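Long-range contacts in SnoaL-like domain-containing protein (PDB 3H3H), which is of unknown function but has a SnoaL-like domain of the NTF2 clan, a cone-shaped fold that commonly encloses a ligand pocket: residues A20-D25 against P73-E78; H24-I29 against Y64-L69. All coordinates share one frame; numbering follows the deposited sequence.

Contact 1. Residues A20-D25 against P73-E78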
ATOM      1  N   ALA B  20      -5.551 -14.015  12.688  1.00 11.91           N
ATOM      2  CA  ALA B  20      -6.143 -13.377  13.869  1.00 13.63           C
ATOM      3  C   ALA B  20      -7.538 -12.835  13.524  1.00 13.43           C
ATOM      4  O   ALA B  20      -8.502 -13.001  14.288  1.00 11.32           O
ATOM      5  CB  ALA B  20      -5.255 -12.260  14.401  1.00 11.66           C
ATOM      6  N   TRP B  21      -7.650 -12.183  12.379  1.00 12.66           N
ATOM      7  CA  TRP B  21      -8.929 -11.737  11.882  1.00 11.17           C
ATOM      8  C   TRP B  21      -9.892 -12.900  11.688  1.00 12.35           C
ATOM      9  O   TRP B  21     -11.038 -12.863  12.141  1.00 13.40           O
ATOM     10  CB  TRP B  21      -8.753 -10.943  10.580  1.00 10.73           C
ATOM     11  CG  TRP B  21      -8.384  -9.507  10.915  1.00 10.59           C
ATOM     12  CD1 TRP B  21      -7.145  -8.955  10.912  1.00 13.77           C
ATOM     13  CD2 TRP B  21      -9.289  -8.486  11.328  1.00 12.14           C
ATOM     14  NE1 TRP B  21      -7.218  -7.653  11.285  1.00 15.02           N
ATOM     15  CE2 TRP B  21      -8.523  -7.336  11.536  1.00 14.91           C
ATOM     16  CE3 TRP B  21     -10.673  -8.422  11.527  1.00 14.25           C
ATOM     17  CZ2 TRP B  21      -9.070  -6.160  11.982  1.00 15.93           C
ATOM     18  CZ3 TRP B  21     -11.216  -7.216  11.950  1.00 16.21           C
ATOM     19  CH2 TRP B  21     -10.409  -6.105  12.146  1.00 14.93           C
ATOM     20  N   ASN B  22      -9.401 -13.982  11.080  1.00 11.37           N
ATOM     21  CA  ASN B  22     -10.248 -15.124  10.766  1.00 11.63           C
ATOM     22  C   ASN B  22     -10.730 -15.849  12.013  1.00 13.02           C
ATOM     23  O   ASN B  22     -11.800 -16.509  12.008  1.00 13.77           O
ATOM     24  CB  ASN B  22      -9.546 -16.054   9.768  1.00 12.14           C
ATOM     25  CG  ASN B  22      -9.537 -15.446   8.373  1.00 13.96           C
ATOM     26  OD1 ASN B  22     -10.274 -14.499   8.154  1.00 13.07           O
ATOM     27  ND2 ASN B  22      -8.733 -15.965   7.441  1.00 14.77           N
ATOM     28  N   ALA B  23      -9.907 -15.772  13.062  1.00 10.86           N
ATOM     29  CA  ALA B  23     -10.219 -16.312  14.377  1.00 13.02           C
ATOM     30  C   ALA B  23     -11.122 -15.366  15.157  1.00 13.97           C
ATOM     31  O   ALA B  23     -11.612 -15.724  16.232  1.00 13.01           O
ATOM     32  CB  ALA B  23      -8.963 -16.555  15.131  1.00 13.86           C
ATOM     33  N   HIS B  24     -11.361 -14.174  14.607  1.00 12.61           N
ATOM     34  CA  HIS B  24     -12.198 -13.164  15.282  1.00 14.63           C
ATOM     35  C   HIS B  24     -11.719 -12.869  16.719  1.00 12.51           C
ATOM     36  O   HIS B  24     -12.526 -12.784  17.695  1.00 12.84           O
ATOM     37  CB  HIS B  24     -13.646 -13.601  15.291  1.00 12.69           C
ATOM     38  CG  HIS B  24     -14.169 -14.037  13.965  1.00 13.04           C
ATOM     39  ND1 HIS B  24     -14.992 -15.132  13.838  1.00 22.80           N
ATOM     40  CD2 HIS B  24     -13.977 -13.562  12.707  1.00 14.45           C
ATOM     41  CE1 HIS B  24     -15.284 -15.314  12.561  1.00 19.29           C
ATOM     42  NE2 HIS B  24     -14.710 -14.356  11.862  1.00 17.22           N
ATOM     43  N   ASP B  25     -10.389 -12.777  16.839  1.00 12.84           N
ATOM     44  CA  ASP B  25      -9.697 -12.702  18.097  1.00 11.80           C
ATOM     45  C   ASP B  25      -9.098 -11.305  18.144  1.00 12.24           C
ATOM     46  O   ASP B  25      -8.009 -11.053  17.669  1.00 11.57           O
ATOM     47  CB  ASP B  25      -8.609 -13.758  18.163  1.00 12.46           C
ATOM     48  CG  ASP B  25      -7.939 -13.857  19.500  1.00 15.41           C
ATOM     49  OD1 ASP B  25      -7.953 -12.874  20.259  1.00 14.95           O
ATOM     50  OD2 ASP B  25      -7.306 -14.896  19.722  1.00 14.99           O
ATOM     51  N   PRO B  73     -20.262 -11.912  11.981  1.00 18.37           N
ATOM     52  CA  PRO B  73     -19.764 -12.972  12.867  1.00 23.92           C
ATOM     53  C   PRO B  73     -18.981 -14.063  12.169  1.00 25.57           C
ATOM     54  O   PRO B  73     -18.201 -14.798  12.803  1.00 30.61           O
ATOM     55  CB  PRO B  73     -21.057 -13.527  13.505  1.00 25.82           C
ATOM     56  CG  PRO B  73     -22.105 -13.161  12.609  1.00 21.86           C
ATOM     57  CD  PRO B  73     -21.733 -11.852  12.016  1.00 19.51           C
ATOM     58  N   ASP B  74     -19.164 -14.162  10.868  0.50 22.74           N
ATOM     59  CA  ASP B  74     -18.416 -15.117  10.079  0.50 25.45           C
ATOM     60  C   ASP B  74     -17.507 -14.362   9.108  0.50 24.05           C
ATOM     61  O   ASP B  74     -17.322 -14.763   7.960  0.50 27.36           O
ATOM     62  CB  ASP B  74     -19.381 -16.058   9.351  0.50 25.17           C
ATOM     63  CG  ASP B  74     -20.375 -16.698  10.284  0.50 30.25           C
ATOM     64  OD1 ASP B  74     -21.566 -16.769   9.920  0.50 34.76           O
ATOM     65  OD2 ASP B  74     -19.973 -17.124  11.388  0.50 35.45           O
ATOM     66  N   LEU B  75     -16.958 -13.241   9.584  1.00 19.77           N
ATOM     67  CA  LEU B  75     -15.970 -12.478   8.848  1.00 17.38           C
ATOM     68  C   LEU B  75     -14.805 -13.380   8.481  1.00 16.19           C
ATOM     69  O   LEU B  75     -14.318 -14.162   9.296  1.00 14.69           O
ATOM     70  CB  LEU B  75     -15.431 -11.316   9.710  1.00 14.23           C
ATOM     71  CG  LEU B  75     -14.288 -10.476   9.134  1.00 16.16           C
ATOM     72  CD1 LEU B  75     -14.213  -8.989   9.610  1.00 16.95           C
ATOM     73  CD2 LEU B  75     -12.906 -11.117   9.447  1.00 15.37           C
ATOM     74  N   HIS B  76     -14.330 -13.236   7.247  1.00 17.92           N
ATOM     75  CA  HIS B  76     -13.238 -14.077   6.780  1.00 15.48           C
ATOM     76  C   HIS B  76     -12.488 -13.369   5.710  1.00 14.69           C
ATOM     77  O   HIS B  76     -13.118 -12.889   4.789  1.00 17.29           O
ATOM     78  CB  HIS B  76     -13.827 -15.358   6.215  1.00 15.48           C
ATOM     79  CG  HIS B  76     -12.781 -16.317   5.750  1.00 15.30           C
ATOM     80  ND1 HIS B  76     -12.051 -17.090   6.625  1.00 18.08           N
ATOM     81  CD2 HIS B  76     -12.310 -16.589   4.516  1.00 14.82           C
ATOM     82  CE1 HIS B  76     -11.167 -17.796   5.948  1.00 18.80           C
ATOM     83  NE2 HIS B  76     -11.322 -17.534   4.664  1.00 22.81           N
ATOM     84  N   PHE B  77     -11.155 -13.355   5.815  1.00 13.51           N
ATOM     85  CA  PHE B  77     -10.289 -12.727   4.822  1.00 12.90           C
ATOM     86  C   PHE B  77      -9.508 -13.816   4.121  1.00 16.68           C
ATOM     87  O   PHE B  77      -9.043 -14.724   4.773  1.00 16.82           O
ATOM     88  CB  PHE B  77      -9.271 -11.852   5.500  1.00 13.57           C
ATOM     89  CG  PHE B  77      -9.841 -10.638   6.193  1.00 12.55           C
ATOM     90  CD1 PHE B  77     -11.138 -10.179   5.937  1.00 13.32           C
ATOM     91  CD2 PHE B  77      -9.060  -9.919   7.025  1.00 13.39           C
ATOM     92  CE1 PHE B  77     -11.595  -9.025   6.572  1.00 15.88           C
ATOM     93  CE2 PHE B  77      -9.504  -8.773   7.687  1.00 11.17           C
ATOM     94  CZ  PHE B  77     -10.755  -8.315   7.444  1.00 13.71           C
ATOM     95  N   GLU B  78      -9.370 -13.717   2.799  1.00 12.28           N
ATOM     96  CA  GLU B  78      -8.498 -14.644   2.056  1.00 12.02           C
ATOM     97  C   GLU B  78      -7.228 -13.955   1.677  1.00 13.45           C
ATOM     98  O   GLU B  78      -7.252 -13.027   0.876  1.00 13.97           O
ATOM     99  CB  GLU B  78      -9.193 -15.216   0.770  1.00 12.63           C
ATOM    100  CG  GLU B  78      -8.254 -16.044  -0.081  1.00 15.61           C
ATOM    101  CD  GLU B  78      -8.941 -16.751  -1.216  1.00 16.40           C
ATOM    102  OE1 GLU B  78     -10.164 -16.601  -1.375  1.00 13.73           O
ATOM    103  OE2 GLU B  78      -8.229 -17.451  -1.934  1.00 12.75           O
TER
HETATM  104  O   HOH W   1     -13.068 -16.762   9.434  1.00 22.41           O
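Asn22 holds the backbone of Phe77 at two points through its side-chain amide. Its OD1 accepts from Phe77 N at 2.7 Å, on a lone pair in the carbonyl plane, while ND2 donates to Phe77 O at 3.0 Å. Both N-H...O angles are 169°, and Phe77 O lies almost exactly in the plane of the amide, so the two bonds together fix the rotation of the Asn22 carboxamide. The imidazole of His76 lies nearly parallel to that amide, the planes 13° apart, with CE1 3.4 Å from Asn22 ND2.

A third direct bond runs from His24 NE2 to Leu75 O at 2.6 Å, leaving near the ring plane and landing on a lone pair of the carbonyl. The ring of His24 also carries Asn22 O over the centre of one face. Leu75 O has a second donor, a water that also donates to Asn22 O and bonds His76 ND1 at the edge of its ring.

The apolar part lies on the inner side. Phe77 CE2 sits over one face of the Trp21 indole, 3.5 Å from CG, with the rings set obliquely. Leu75, its CG anti to the backbone N (chi1 175°), brings CD1 to 4.1 Å from Trp21 CE3 and lays CD2 over a face of the Phe77 ring. Trp21 is also about 4 Å from a bound unidentified ligand.

Positive phi at His24, with His24 N bonded to Trp21 O and Asp25 N to Ala20 O, defines a Schellman motif ending helix 7-22. Joining this terminus to the segment entering strand 78-84 is consistent with NTF2-like helix-on-sheet packing.

Contact 2. Residues H24-I29 against Y64-L69; sequences HDLDAI and YWREAL
Leu26 and Leu69 meet at the middle of this apolar contact, with Leu26 CB 4.1 Å from Leu69 CD1. The two methyls of Leu26 divide between neighbouring residues of helix 58-71. CD1 lies 3.8 Å from Trp65 CB and approaches the edge of the Trp65 ring near its plane, where CE3 is the nearest ring atom at 4.1 Å, whereas CD2 packs 3.6 Å from Arg66 CB and also touches the guanidinium through NH2. This reach follows from a first torsion that sets CG opposite the backbone N (chi1 -174°), and the Leu26 side chain crosses those of Trp65 and Arg66 at about a right angle.

Ile29, one turn further along its short helix, sets CG2 obliquely against the six-membered ring, 3.7 Å from Trp65 CZ3. Leu69 spreads its own methyls in turn: CD1 faces the backbone carbonyl of His24 and, more loosely, Ile29 CD1, while CD2 lies 3.8 Å from His24 CD2.

The next shell fixes the start of helix 26-30. Asp25 is its N-cap; OD1 accepts from Ala28 N at 3.1 Å, met from well above the carboxylate plane, and Ile29 N bonds back to Asp25 O at 2.9 Å. Trp65 is in turn packed edge-to-face with both Trp21 and Tyr33.

Arg66 borders the exposed side, and Trp65 marks the inner side, its side chain about 3 Å from a bound unidentified ligand. Two helices packed through leucine and isoleucine side chains, with an aromatic residue at the ligand, are consistent with the helical wall of an NTF2-like pocket.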
ATOM      1  N   HIS B  24     -11.361 -14.174  14.607  1.00 12.61           N
ATOM      2  CA  HIS B  24     -12.198 -13.164  15.282  1.00 14.63           C
ATOM      3  C   HIS B  24     -11.719 -12.869  16.719  1.00 12.51           C
ATOM      4  O   HIS B  24     -12.526 -12.784  17.695  1.00 12.84           O
ATOM      5  CB  HIS B  24     -13.646 -13.601  15.291  1.00 12.69           C
ATOM      6  CG  HIS B  24     -14.169 -14.037  13.965  1.00 13.04           C
ATOM      7  ND1 HIS B  24     -14.992 -15.132  13.838  1.00 22.80           N
ATOM      8  CD2 HIS B  24     -13.977 -13.562  12.707  1.00 14.45           C
ATOM      9  CE1 HIS B  24     -15.284 -15.314  12.561  1.00 19.29           C
ATOM     10  NE2 HIS B  24     -14.710 -14.356  11.862  1.00 17.22           N
ATOM     11  N   ASP B  25     -10.389 -12.777  16.839  1.00 12.84           N
ATOM     12  CA  ASP B  25      -9.697 -12.702  18.097  1.00 11.80           C
ATOM     13  C   ASP B  25      -9.098 -11.305  18.144  1.00 12.24           C
ATOM     14  O   ASP B  25      -8.009 -11.053  17.669  1.00 11.57           O
ATOM     15  CB  ASP B  25      -8.609 -13.758  18.163  1.00 12.46           C
ATOM     16  CG  ASP B  25      -7.939 -13.857  19.500  1.00 15.41           C
ATOM     17  OD1 ASP B  25      -7.953 -12.874  20.259  1.00 14.95           O
ATOM     18  OD2 ASP B  25      -7.306 -14.896  19.722  1.00 14.99           O
ATOM     19  N   LEU B  26      -9.857 -10.386  18.697  1.00 10.81           N
ATOM     20  CA  LEU B  26      -9.446  -9.016  18.705  1.00 13.86           C
ATOM     21  C   LEU B  26      -8.149  -8.803  19.505  1.00 12.82           C
ATOM     22  O   LEU B  26      -7.306  -7.987  19.153  1.00 12.16           O
ATOM     23  CB  LEU B  26     -10.572  -8.089  19.121  1.00 13.85           C
ATOM     24  CG  LEU B  26     -10.254  -6.606  19.019  1.00 12.28           C
ATOM     25  CD1 LEU B  26      -9.807  -6.186  17.586  1.00 14.74           C
ATOM     26  CD2 LEU B  26     -11.490  -5.799  19.393  1.00 15.68           C
ATOM     27  N   ASP B  27      -8.001  -9.496  20.634  1.00 10.57           N
ATOM     28  CA  ASP B  27      -6.729  -9.374  21.338  1.00 10.76           C
ATOM     29  C   ASP B  27      -5.573  -9.770  20.423  1.00 11.72           C
ATOM     30  O   ASP B  27      -4.555  -9.104  20.424  1.00 12.26           O
ATOM     31  CB  ASP B  27      -6.743 -10.256  22.582  1.00 10.33           C
ATOM     32  CG  ASP B  27      -5.499 -10.122  23.404  1.00 11.43           C
ATOM     33  OD1 ASP B  27      -5.378  -9.037  24.040  1.00 13.01           O
ATOM     34  OD2 ASP B  27      -4.682 -11.067  23.428  1.00 13.05           O
ATOM     35  N   ALA B  28      -5.728 -10.845  19.657  1.00 11.55           N
ATOM     36  CA  ALA B  28      -4.643 -11.267  18.783  1.00 10.57           C
ATOM     37  C   ALA B  28      -4.375 -10.229  17.696  1.00 11.67           C
ATOM     38  O   ALA B  28      -3.226  -9.917  17.353  1.00 11.44           O
ATOM     39  CB  ALA B  28      -4.976 -12.637  18.147  1.00  9.78           C
ATOM     40  N   ILE B  29      -5.438  -9.735  17.117  1.00 11.37           N
ATOM     41  CA  ILE B  29      -5.311  -8.696  16.077  1.00 10.52           C
ATOM     42  C   ILE B  29      -4.516  -7.504  16.613  1.00 12.93           C
ATOM     43  O   ILE B  29      -3.509  -7.104  15.995  1.00 11.41           O
ATOM     44  CB  ILE B  29      -6.681  -8.218  15.600  1.00 13.80           C
ATOM     45  CG1 ILE B  29      -7.437  -9.351  14.868  1.00 10.13           C
ATOM     46  CG2 ILE B  29      -6.551  -6.993  14.678  1.00 15.25           C
ATOM     47  CD1 ILE B  29      -8.946  -9.059  14.842  1.00 10.86           C
ATOM     48  N   TYR B  64     -14.264  -0.063  16.916  1.00 13.35           N
ATOM     49  CA  TYR B  64     -14.837  -0.341  15.610  1.00 14.47           C
ATOM     50  C   TYR B  64     -14.607  -1.771  15.203  1.00 11.35           C
ATOM     51  O   TYR B  64     -15.510  -2.454  14.713  1.00 13.61           O
ATOM     52  CB  TYR B  64     -14.277   0.606  14.564  1.00 14.34           C
ATOM     53  CG  TYR B  64     -14.974   1.966  14.648  1.00 18.13           C
ATOM     54  CD1 TYR B  64     -16.222   2.163  14.094  1.00 25.79           C
ATOM     55  CD2 TYR B  64     -14.382   3.032  15.351  1.00 19.86           C
ATOM     56  CE1 TYR B  64     -16.865   3.400  14.220  1.00 26.87           C
ATOM     57  CE2 TYR B  64     -15.002   4.254  15.458  1.00 19.68           C
ATOM     58  CZ  TYR B  64     -16.225   4.442  14.903  1.00 27.48           C
ATOM     59  OH  TYR B  64     -16.800   5.684  15.044  1.00 28.79           O
ATOM     60  N   TRP B  65     -13.388  -2.242  15.387  1.00 13.78           N
ATOM     61  CA  TRP B  65     -13.128  -3.628  15.030  1.00 12.08           C
ATOM     62  C   TRP B  65     -13.943  -4.623  15.856  1.00  9.93           C
ATOM     63  O   TRP B  65     -14.373  -5.678  15.319  1.00 11.58           O
ATOM     64  CB  TRP B  65     -11.633  -3.917  15.120  1.00 11.60           C
ATOM     65  CG  TRP B  65     -10.829  -3.116  14.129  1.00 12.56           C
ATOM     66  CD1 TRP B  65     -11.329  -2.303  13.156  1.00 14.34           C
ATOM     67  CD2 TRP B  65      -9.410  -3.039  14.056  1.00 12.98           C
ATOM     68  NE1 TRP B  65     -10.312  -1.733  12.463  1.00 16.31           N
ATOM     69  CE2 TRP B  65      -9.113  -2.193  12.973  1.00 12.79           C
ATOM     70  CE3 TRP B  65      -8.358  -3.641  14.776  1.00 14.98           C
ATOM     71  CZ2 TRP B  65      -7.831  -1.871  12.627  1.00 15.08           C
ATOM     72  CZ3 TRP B  65      -7.070  -3.351  14.429  1.00 18.30           C
ATOM     73  CH2 TRP B  65      -6.814  -2.467  13.349  1.00 14.69           C
ATOM     74  N   ARG B  66     -14.105  -4.333  17.152  1.00 12.02           N
ATOM     75  CA  ARG B  66     -14.899  -5.125  18.043  1.00 12.78           C
ATOM     76  C   ARG B  66     -16.310  -5.217  17.490  1.00 12.94           C
ATOM     77  O   ARG B  66     -16.877  -6.319  17.427  1.00 14.56           O
ATOM     78  CB  ARG B  66     -14.862  -4.570  19.470  1.00 11.70           C
ATOM     79  CG  ARG B  66     -15.607  -5.384  20.540  1.00 12.93           C
ATOM     80  CD  ARG B  66     -15.424  -4.791  21.954  1.00 16.53           C
ATOM     81  NE  ARG B  66     -14.015  -4.702  22.269  1.00 13.84           N
ATOM     82  CZ  ARG B  66     -13.288  -3.587  22.298  1.00 16.87           C
ATOM     83  NH1 ARG B  66     -13.827  -2.385  22.118  1.00 16.14           N
ATOM     84  NH2 ARG B  66     -11.998  -3.687  22.505  1.00 16.08           N
ATOM     85  N   GLU B  67     -16.864  -4.079  17.065  1.00 11.63           N
ATOM     86  CA  GLU B  67     -18.200  -4.094  16.525  1.00 13.01           C
ATOM     87  C   GLU B  67     -18.288  -4.772  15.166  1.00 11.06           C
ATOM     88  O   GLU B  67     -19.278  -5.481  14.899  1.00 14.15           O
ATOM     89  CB  GLU B  67     -18.763  -2.687  16.473  1.00 13.97           C
ATOM     90  CG  GLU B  67     -20.231  -2.605  16.096  1.00 19.34           C
ATOM     91  CD  GLU B  67     -21.195  -3.332  17.048  1.00 17.30           C
ATOM     92  OE1 GLU B  67     -20.835  -3.677  18.200  1.00 25.71           O
ATOM     93  OE2 GLU B  67     -22.338  -3.561  16.642  1.00 16.32           O
ATOM     94  N   ALA B  68     -17.239  -4.618  14.338  1.00 11.62           N
ATOM     95  CA  ALA B  68     -17.167  -5.350  13.066  1.00 12.81           C
ATOM     96  C   ALA B  68     -17.286  -6.829  13.297  1.00 15.15           C
ATOM     97  O   ALA B  68     -18.032  -7.500  12.574  1.00 13.00           O
ATOM     98  CB  ALA B  68     -15.880  -5.105  12.349  1.00 12.74           C
ATOM     99  N   LEU B  69     -16.556  -7.362  14.287  1.00 14.74           N
ATOM    100  CA  LEU B  69     -16.582  -8.797  14.549  1.00 16.44           C
ATOM    101  C   LEU B  69     -17.915  -9.252  15.092  1.00 17.54           C
ATOM    102  O   LEU B  69     -18.379 -10.378  14.859  1.00 16.35           O
ATOM    103  CB  LEU B  69     -15.492  -9.167  15.507  1.00 15.28           C
ATOM    104  CG  LEU B  69     -14.079  -8.977  14.968  1.00 16.54           C
ATOM    105  CD1 LEU B  69     -13.099  -9.273  16.059  1.00 16.98           C
ATOM    106  CD2 LEU B  69     -13.851  -9.895  13.736  1.00 14.90           C
TER

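From the N terminus, helix 7-22 ends in the turn at His24 and Asp25, which both contacts share, and helix 26-30 follows directly. Contact 2 closes the shorter loop, bringing helix 58-71 back against helix 26-30 after 34 intervening residues. The chain then leaves that helix, and contact 1 closes a longer loop by returning segment 73-78 to the end of helix 7-22. The two loops thus start from the same turn and overlap along most of their length. Trp21 and Ala20 join the contacts physically: Trp21 NE1 is 3.5 Å from Ile29 CG2, and Ala20 CB is 3.8 Å from Ala28 CB. Together the contacts tie three helices to the approach of strand 78-84.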